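Local coordinates for Hut operon positive regulatory protein (Bacillus subtilis, PDB 4H4L) that binds hut operon mRNA in the presence of histidine as a hexameric antiterminator, suppressing transcription termination and so switching on histidine utilization, at residues A[67-70]-A[71-75]. The protein carries 1 engineered substitution. Numbering follows the deposited sequence.
Sequences EGYR and ESHAL. With ZN (zinc ion), chain N; HIS (histidine), chain M.
Tyr69 and His73 meet because in both residues CG stands anti to the backbone N, with chi1 of -167° and -171°, which carries the Tyr69 ring, from just before helix 70-87, and the His73 ring, from its first turn, toward the same bound histidine. CB of His73 sits over one face of the tyrosine ring, near its centre, 4.2 Å from its centroid, in a CH-pi contact, and the imidazole continues outward with its edge turned to that face in an offset edge-to-face pair, planes at 75°. Past the ring, Tyr69 OH gives its proton to OXT of the histidine ligand at 2.7 Å, the oxygen lying in the plane of the phenol. His73 NE2 meanwhile binds the zinc ion, which NE2 of the ligand also coordinates at 2.0 Å. Two neighbours a turn apart thus grip two different functional groups of one effector, its carboxylate and its imidazole. The backbone helps to hold this i to i+4 spacing: His73 N donates to Tyr69 O at 2.9 Å, while Ser72 N adds a weak bond to the same oxygen. His77, one turn on, and His138 of a third subunit complete the zinc site, and ND1 of His73 is hydrogen-bonded to His147 of a second subunit. The turn follows the loop after helix 47-60; Glu71 forms a salt bridge with Arg108 of strand 99-109, and Leu75 packs on Ile121 and Val123 of strand 120-130.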
ATOM      1  N   GLU A  67      21.089   0.745  24.639  1.00 75.52           N
ATOM      2  CA  GLU A  67      21.849   1.942  24.262  1.00 67.67           C
ATOM      3  C   GLU A  67      22.027   2.021  22.749  1.00 63.70           C
ATOM      4  O   GLU A  67      22.344   1.023  22.106  1.00 57.72           O
ATOM      5  CB  GLU A  67      23.219   1.931  24.944  1.00 66.69           C
ATOM      6  N   GLY A  68      21.818   3.207  22.184  1.00 66.19           N
ATOM      7  CA  GLY A  68      22.069   3.441  20.747  1.00 61.33           C
ATOM      8  C   GLY A  68      20.900   3.134  19.823  1.00 59.79           C
ATOM      9  O   GLY A  68      19.818   2.776  20.278  1.00 57.34           O
ATOM     10  N   TYR A  69      21.140   3.246  18.521  1.00 58.20           N
ATOM     11  CA  TYR A  69      20.089   3.144  17.518  1.00 54.88           C
ATOM     12  C   TYR A  69      20.088   1.796  16.785  1.00 52.75           C
ATOM     13  O   TYR A  69      19.059   1.133  16.642  1.00 49.97           O
ATOM     14  CB  TYR A  69      20.250   4.280  16.512  1.00 57.08           C
ATOM     15  CG  TYR A  69      19.067   4.484  15.586  1.00 58.97           C
ATOM     16  CD1 TYR A  69      17.755   4.331  16.049  1.00 58.19           C
ATOM     17  CD2 TYR A  69      19.253   4.863  14.258  1.00 54.68           C
ATOM     18  CE1 TYR A  69      16.672   4.532  15.213  1.00 53.23           C
ATOM     19  CE2 TYR A  69      18.169   5.068  13.415  1.00 53.00           C
ATOM     20  CZ  TYR A  69      16.891   4.895  13.909  1.00 50.53           C
ATOM     21  OH  TYR A  69      15.809   5.084  13.112  1.00 51.23           O
ATOM     22  N   ARG A  70      21.259   1.404  16.324  1.00 48.80           N
ATOM     23  CA  ARG A  70      21.434   0.202  15.523  1.00 49.51           C
ATOM     24  C   ARG A  70      20.465  -0.938  15.838  1.00 51.98           C
ATOM     25  O   ARG A  70      19.780  -1.400  14.947  1.00 54.94           O
ATOM     26  CB  ARG A  70      22.888  -0.273  15.621  1.00 50.04           C
ATOM     27  CG  ARG A  70      23.117  -1.630  15.026  1.00 54.61           C
ATOM     28  CD  ARG A  70      24.587  -1.902  14.790  1.00 54.65           C
ATOM     29  NE  ARG A  70      24.722  -2.709  13.585  1.00 53.48           N
ATOM     30  CZ  ARG A  70      25.054  -2.222  12.388  1.00 52.07           C
ATOM     31  NH1 ARG A  70      25.323  -0.922  12.237  1.00 48.38           N
ATOM     32  NH2 ARG A  70      25.140  -3.050  11.342  1.00 50.07           N
ATOM     33  N   GLU A  71      20.390  -1.385  17.089  1.00 50.58           N
ATOM     34  CA  GLU A  71      19.594  -2.569  17.410  1.00 45.78           C
ATOM     35  C   GLU A  71      18.115  -2.244  17.423  1.00 49.41           C
ATOM     36  O   GLU A  71      17.275  -3.121  17.187  1.00 44.95           O
ATOM     37  CB  GLU A  71      19.994  -3.153  18.764  1.00 47.51           C
ATOM     38  CG  GLU A  71      21.443  -3.608  18.858  1.00 48.13           C
ATOM     39  CD  GLU A  71      21.577  -4.936  19.579  1.00 51.75           C
ATOM     40  OE1 GLU A  71      20.780  -5.215  20.492  1.00 52.77           O
ATOM     41  OE2 GLU A  71      22.492  -5.719  19.254  1.00 59.07           O
ATOM     42  N   SER A  72      17.796  -0.984  17.718  1.00 48.14           N
ATOM     43  CA  SER A  72      16.412  -0.539  17.719  1.00 51.00           C
ATOM     44  C   SER A  72      15.871  -0.456  16.316  1.00 50.37           C
ATOM     45  O   SER A  72      14.743  -0.857  16.075  1.00 55.74           O
ATOM     46  CB  SER A  72      16.263   0.814  18.386  1.00 47.77           C
ATOM     47  OG  SER A  72      16.448   0.637  19.757  1.00 54.29           O
ATOM     48  N   HIS A  73      16.674   0.062  15.398  1.00 49.88           N
ATOM     49  CA  HIS A  73      16.281   0.130  13.993  1.00 52.82           C
ATOM     50  C   HIS A  73      15.946  -1.226  13.398  1.00 50.88           C
ATOM     51  O   HIS A  73      15.031  -1.337  12.587  1.00 50.07           O
ATOM     52  CB  HIS A  73      17.352   0.809  13.184  1.00 48.06           C
ATOM     53  CG  HIS A  73      16.941   1.102  11.778  1.00 48.53           C
ATOM     54  ND1 HIS A  73      17.082   0.213  10.791  1.00 47.09           N
ATOM     55  CD2 HIS A  73      16.402   2.245  11.204  1.00 50.22           C
ATOM     56  CE1 HIS A  73      16.647   0.747   9.641  1.00 45.64           C
ATOM     57  NE2 HIS A  73      16.229   1.992   9.896  1.00 50.48           N
ATOM     58  N   ALA A  74      16.663  -2.267  13.806  1.00 44.53           N
ATOM     59  CA  ALA A  74      16.373  -3.603  13.339  1.00 43.59           C
ATOM     60  C   ALA A  74      15.070  -4.056  13.955  1.00 42.30           C
ATOM     61  O   ALA A  74      14.202  -4.617  13.297  1.00 48.38           O
ATOM     62  CB  ALA A  74      17.501  -4.552  13.734  1.00 46.26           C
ATOM     63  N   LEU A  75      14.916  -3.799  15.241  1.00 43.65           N
ATOM     64  CA  LEU A  75      13.727  -4.237  15.936  1.00 39.33           C
ATOM     65  C   LEU A  75      12.497  -3.429  15.497  1.00 38.81           C
ATOM     66  O   LEU A  75      11.367  -3.972  15.432  1.00 36.51           O
ATOM     67  CB  LEU A  75      13.943  -4.199  17.438  1.00 37.98           C
ATOM     68  CG  LEU A  75      12.753  -4.488  18.341  1.00 35.40           C
ATOM     69  CD1 LEU A  75      12.246  -5.891  18.116  1.00 37.25           C
ATOM     70  CD2 LEU A  75      13.190  -4.254  19.774  1.00 36.28           C
TER
HETATM   71 ZN    ZN N 202      14.450   2.910   9.107  1.00 47.59          ZN
HETATM   72  N   HIS M 201      10.126   4.761  15.266  1.00 51.55           N
HETATM   73  CA  HIS M 201      11.016   4.318  14.166  1.00 48.76           C
HETATM   74  C   HIS M 201      12.350   4.073  14.729  1.00 52.57           C
HETATM   75  O   HIS M 201      12.398   3.288  15.661  1.00 51.96           O
HETATM   76  CB  HIS M 201      11.115   5.334  13.029  1.00 49.46           C
HETATM   77  CG  HIS M 201      11.781   4.787  11.786  1.00 42.19           C
HETATM   78  ND1 HIS M 201      11.270   4.958  10.528  1.00 46.35           N
HETATM   79  CD2 HIS M 201      12.910   4.009  11.645  1.00 41.57           C
HETATM   80  CE1 HIS M 201      12.060   4.347   9.646  1.00 42.22           C
HETATM   81  NE2 HIS M 201      13.054   3.765  10.341  1.00 44.61           N
HETATM   82  OXT HIS M 201      13.358   4.625  14.269  1.00 50.67           O